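Local coordinates for borrelidin polyketide synthase, type I (Streptomyces parvulus, PDB 6OBT), which probably dehydrates the beta-hydroxyacyl intermediate of a polyketide synthase module, through its dehydratase domain, during assembly of the macrolide borrelidin, at residues A[204-216]-A[267-279]. Sequence-based numbering, arbitrary orientation.
Sequences RAGEDLVAEISLP and GVTSLRVRIDPQN
Arg-274 starts out extended, with CG anti to the backbone N (chi1 174°), then bends at chi3 (-81°) to bring its guanidinium to Asp-208, whose CG lies beside its own backbone N. The two meet on an antiparallel pair of strands, 208-214 and 270-276, within the double-hotdog fold expected of a polyketide synthase dehydratase, and they illustrate how such a ladder divides its labour between backbone and side chains. The salt bridge joins Asp-208 OD2 to Arg-274 NH1 at 2.6 Å; OD2 sits at the guanidinium edge, in its plane, but the carboxylate is turned 80° against that plane and the N-H points poorly, making the hydrogen bond weak. Val-210 CG1 lies over one guanidinium face, 3.9 Å from Arg-274 NE, while Pro-170, Gln-283 and Trp-285 also touch the arginine.

Hydrogen-bonded pairs Leu-209/Ile-275, Ala-211/Val-273 and Ile-213/Leu-271 each contribute two N-H...O bonds, and Leu-215 N extends the series to Thr-269 O. The side chains of the three pairs make up the apolar face. Those of Leu-209 and Ile-275 lie side by side and point the same way, with CD2 of the leucine 3.7 Å from CD1 of the isoleucine, whereas the tip of Ile-213, CD1, reaches across to Val-273 CG2 at 3.5 Å. Helix 228-236 packs on this face through Leu-230, which touches Ile-213, Leu-215 and Leu-271.

The other face is more polar: Glu-212 OE1 is held by Arg-201 and Trp-168, and Ser-270 OG bonds to Glu-287. Beyond the salt bridge, Asp-208 OD1 comes within 3.8 Å of Asp-276 OD2, a like-charge approach that the nearby arginine probably eases. The chain then turns away in an Asx turn, with Gln-278 N donating to Asp-276 OD2 from above the carboxylate plane at 2.6 Å.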
loop_
_atom_site.group_PDB
_atom_site.type_symbol
_atom_site.label_atom_id
_atom_site.label_comp_id
_atom_site.label_asym_id
_atom_site.label_seq_id
_atom_site.Cartn_x
_atom_site.Cartn_y
_atom_site.Cartn_z
ATOM N N ARG A 204 23.301 20.965 35.496
ATOM C CA ARG A 204 22.387 20.431 36.493
ATOM C C ARG A 204 21.550 21.581 37.038
ATOM O O ARG A 204 22.098 22.588 37.495
ATOM C CB ARG A 204 23.153 19.739 37.622
ATOM C CG ARG A 204 22.290 19.263 38.785
ATOM C CD ARG A 204 23.053 18.235 39.613
ATOM N NE ARG A 204 22.412 17.915 40.889
ATOM C CZ ARG A 204 22.707 16.844 41.622
ATOM N NH1 ARG A 204 23.635 15.989 41.207
ATOM N NH2 ARG A 204 22.081 16.625 42.773
ATOM N N ALA A 205 20.234 21.428 36.989
ATOM C CA ALA A 205 19.291 22.439 37.461
ATOM C C ALA A 205 18.444 21.797 38.552
ATOM O O ALA A 205 17.458 21.115 38.253
ATOM C CB ALA A 205 18.425 22.956 36.313
ATOM N N GLY A 206 18.818 22.013 39.805
ATOM C CA GLY A 206 18.142 21.318 40.886
ATOM C C GLY A 206 18.288 19.822 40.687
ATOM O O GLY A 206 19.402 19.299 40.552
ATOM N N GLU A 207 17.160 19.114 40.636
ATOM C CA GLU A 207 17.170 17.680 40.376
ATOM C C GLU A 207 16.990 17.350 38.904
ATOM O O GLU A 207 16.973 16.167 38.548
ATOM C CB GLU A 207 16.083 16.977 41.201
ATOM C CG GLU A 207 16.521 16.561 42.616
ATOM C CD GLU A 207 17.188 15.190 42.657
ATOM O OE1 GLU A 207 18.398 15.099 42.355
ATOM O OE2 GLU A 207 16.501 14.202 42.998
ATOM N N ASP A 208 16.861 18.358 38.048
ATOM C CA ASP A 208 16.674 18.152 36.621
ATOM C C ASP A 208 17.973 18.349 35.850
ATOM O O ASP A 208 18.922 18.992 36.307
ATOM C CB ASP A 208 15.615 19.102 36.060
ATOM C CG ASP A 208 14.254 18.868 36.653
ATOM O OD1 ASP A 208 14.049 17.812 37.284
ATOM O OD2 ASP A 208 13.381 19.745 36.481
ATOM N N LEU A 209 17.983 17.784 34.647
ATOM C CA LEU A 209 19.034 17.974 33.663
ATOM C C LEU A 209 18.558 18.946 32.586
ATOM O O LEU A 209 17.448 18.792 32.066
ATOM C CB LEU A 209 19.367 16.621 33.037
ATOM C CG LEU A 209 20.565 16.444 32.133
ATOM C CD1 LEU A 209 21.778 16.216 33.005
ATOM C CD2 LEU A 209 20.286 15.245 31.249
ATOM N N VAL A 210 19.384 19.943 32.248
ATOM C CA VAL A 210 19.097 20.796 31.099
ATOM C C VAL A 210 20.298 20.809 30.164
ATOM O O VAL A 210 21.450 20.703 30.596
ATOM C CB VAL A 210 18.680 22.239 31.481
ATOM C CG1 VAL A 210 17.408 22.214 32.310
ATOM C CG2 VAL A 210 19.816 22.976 32.235
ATOM N N ALA A 211 20.014 20.931 28.865
ATOM C CA ALA A 211 21.040 20.781 27.846
ATOM C C ALA A 211 20.686 21.584 26.602
ATOM O O ALA A 211 19.508 21.754 26.264
ATOM C CB ALA A 211 21.231 19.306 27.468
ATOM N N GLU A 212 21.730 22.072 25.930
ATOM C CA GLU A 212 21.646 22.592 24.569
ATOM C C GLU A 212 22.120 21.506 23.614
ATOM O O GLU A 212 23.214 20.960 23.789
ATOM C CB GLU A 212 22.498 23.855 24.397
ATOM C CG GLU A 212 21.858 25.099 24.972
ATOM C CD GLU A 212 22.801 26.289 25.006
ATOM O OE1 GLU A 212 22.464 27.282 25.683
ATOM O OE2 GLU A 212 23.869 26.237 24.355
ATOM N N ILE A 213 21.290 21.186 22.620
ATOM C CA ILE A 213 21.532 20.094 21.679
ATOM C C ILE A 213 21.227 20.613 20.277
ATOM O O ILE A 213 20.170 21.214 20.064
ATOM C CB ILE A 213 20.641 18.880 22.014
ATOM C CG1 ILE A 213 20.794 18.488 23.491
ATOM C CG2 ILE A 213 20.990 17.696 21.138
ATOM C CD1 ILE A 213 19.746 17.516 24.001
ATOM N N SER A 214 22.139 20.396 19.322
ATOM C CA SER A 214 21.887 20.912 17.976
ATOM C C SER A 214 22.556 20.056 16.901
ATOM O O SER A 214 23.585 19.423 17.136
ATOM C CB SER A 214 22.334 22.371 17.849
ATOM O OG SER A 214 23.699 22.539 18.153
ATOM N N LEU A 215 21.954 20.061 15.708
ATOM C CA LEU A 215 22.456 19.274 14.586
ATOM C C LEU A 215 23.717 19.918 14.004
ATOM O O LEU A 215 23.937 21.128 14.157
ATOM C CB LEU A 215 21.374 19.150 13.505
ATOM C CG LEU A 215 20.229 18.189 13.824
ATOM C CD1 LEU A 215 18.971 18.505 13.006
ATOM C CD2 LEU A 215 20.700 16.762 13.585
ATOM N N PRO A 216 24.576 19.123 13.359
ATOM C CA PRO A 216 25.683 19.703 12.588
ATOM C C PRO A 216 25.153 20.650 11.523
ATOM O O PRO A 216 24.057 20.465 10.988
ATOM C CB PRO A 216 26.359 18.482 11.947
ATOM C CG PRO A 216 25.790 17.291 12.630
ATOM C CD PRO A 216 24.462 17.666 13.166
ATOM N N GLY A 267 10.961 21.118 11.516
ATOM C CA GLY A 267 12.104 21.838 10.982
ATOM C C GLY A 267 13.070 22.410 12.002
ATOM O O GLY A 267 13.965 23.176 11.621
ATOM N N VAL A 268 12.938 22.058 13.279
ATOM C CA VAL A 268 13.833 22.593 14.304
ATOM C C VAL A 268 15.196 21.917 14.208
ATOM O O VAL A 268 15.292 20.689 14.086
ATOM C CB VAL A 268 13.211 22.405 15.697
ATOM C CG1 VAL A 268 14.105 22.958 16.765
ATOM C CG2 VAL A 268 11.832 23.061 15.754
ATOM N N THR A 269 16.270 22.717 14.282
ATOM C CA THR A 269 17.622 22.173 14.203
ATOM C C THR A 269 18.415 22.320 15.496
ATOM O O THR A 269 19.519 21.771 15.586
ATOM C CB THR A 269 18.415 22.848 13.071
ATOM O OG1 THR A 269 18.528 24.251 13.340
ATOM C CG2 THR A 269 17.742 22.647 11.716
ATOM N N SER A 270 17.897 23.048 16.486
ATOM C CA SER A 270 18.597 23.264 17.744
ATOM C C SER A 270 17.584 23.337 18.876
ATOM O O SER A 270 16.567 24.026 18.755
ATOM C CB SER A 270 19.434 24.548 17.706
ATOM O OG SER A 270 19.974 24.830 18.984
ATOM N N LEU A 271 17.873 22.643 19.982
ATOM C CA LEU A 271 16.907 22.504 21.066
ATOM C C LEU A 271 17.501 22.902 22.412
ATOM O O LEU A 271 18.697 22.728 22.665
ATOM C CB LEU A 271 16.402 21.082 21.211
ATOM C CG LEU A 271 15.630 20.518 20.028
ATOM C CD1 LEU A 271 15.530 19.019 20.227
ATOM C CD2 LEU A 271 14.267 21.162 19.957
ATOM N N ARG A 272 16.621 23.412 23.276
ATOM C CA ARG A 272 16.852 23.514 24.715
ATOM C C ARG A 272 15.975 22.476 25.403
ATOM O O ARG A 272 14.768 22.406 25.135
ATOM C CB ARG A 272 16.536 24.931 25.207
ATOM C CG ARG A 272 17.436 25.928 24.539
ATOM C CD ARG A 272 17.031 27.378 24.729
ATOM N NE ARG A 272 18.065 28.235 24.158
ATOM C CZ ARG A 272 18.140 29.548 24.342
ATOM N NH1 ARG A 272 19.122 30.243 23.782
ATOM N NH2 ARG A 272 17.230 30.166 25.076
ATOM N N VAL A 273 16.587 21.632 26.233
ATOM C CA VAL A 273 15.964 20.403 26.707
ATOM C C VAL A 273 15.981 20.385 28.229
ATOM O O VAL A 273 16.973 20.775 28.852
ATOM C CB VAL A 273 16.685 19.169 26.124
ATOM C CG1 VAL A 273 16.001 17.883 26.550
ATOM C CG2 VAL A 273 16.728 19.259 24.605
ATOM N N ARG A 274 14.879 19.936 28.827
ATOM C CA ARG A 274 14.782 19.773 30.274
ATOM C C ARG A 274 14.273 18.379 30.567
ATOM O O ARG A 274 13.185 18.012 30.110
ATOM C CB ARG A 274 13.847 20.808 30.921
ATOM C CG ARG A 274 13.658 20.503 32.428
ATOM C CD ARG A 274 12.860 21.577 33.150
ATOM N NE ARG A 274 13.693 22.719 33.501
ATOM C CZ ARG A 274 14.158 22.968 34.723
ATOM N NH1 ARG A 274 13.891 22.141 35.725
ATOM N NH2 ARG A 274 14.896 24.048 34.947
ATOM N N ILE A 275 15.053 17.607 31.326
ATOM C CA ILE A 275 14.748 16.214 31.638
ATOM C C ILE A 275 14.514 16.101 33.139
ATOM O O ILE A 275 15.329 16.579 33.938
ATOM C CB ILE A 275 15.884 15.270 31.190
ATOM C CG1 ILE A 275 16.218 15.500 29.711
ATOM C CG2 ILE A 275 15.515 13.801 31.450
ATOM C CD1 ILE A 275 17.275 14.551 29.165
ATOM N N ASP A 276 13.418 15.450 33.519
ATOM C CA ASP A 276 13.059 15.242 34.925
ATOM C C ASP A 276 13.006 13.749 35.217
ATOM O O ASP A 276 12.033 13.081 34.822
ATOM C CB ASP A 276 11.713 15.900 35.242
ATOM C CG ASP A 276 11.136 15.495 36.610
ATOM O OD1 ASP A 276 9.987 15.896 36.900
ATOM O OD2 ASP A 276 11.805 14.802 37.405
ATOM N N PRO A 277 13.986 13.183 35.923
ATOM C CA PRO A 277 13.955 11.744 36.225
ATOM C C PRO A 277 12.958 11.326 37.297
ATOM O O PRO A 277 12.868 10.129 37.591
ATOM C CB PRO A 277 15.398 11.462 36.683
ATOM C CG PRO A 277 16.212 12.588 36.126
ATOM C CD PRO A 277 15.303 13.776 36.201
ATOM N N GLN A 278 12.205 12.245 37.903
ATOM C CA GLN A 278 11.224 11.818 38.896
ATOM C C GLN A 278 9.954 11.279 38.253
ATOM O O GLN A 278 9.152 10.630 38.933
ATOM C CB GLN A 278 10.894 12.961 39.859
ATOM C CG GLN A 278 11.890 13.100 41.009
ATOM C CD GLN A 278 11.837 11.935 41.991
ATOM O OE1 GLN A 278 10.763 11.421 42.303
ATOM N NE2 GLN A 278 12.999 11.518 42.483
ATOM N N ASN A 279 9.755 11.541 36.968
ATOM C CA ASN A 279 8.833 10.759 36.156
ATOM C C ASN A 279 9.370 10.645 34.735
ATOM O O ASN A 279 8.605 10.690 33.766
ATOM C CB ASN A 279 7.420 11.350 36.164
ATOM C CG ASN A 279 7.408 12.867 36.253
ATOM O OD1 ASN A 279 8.043 13.556 35.450
ATOM N ND2 ASN A 279 6.667 13.396 37.222
#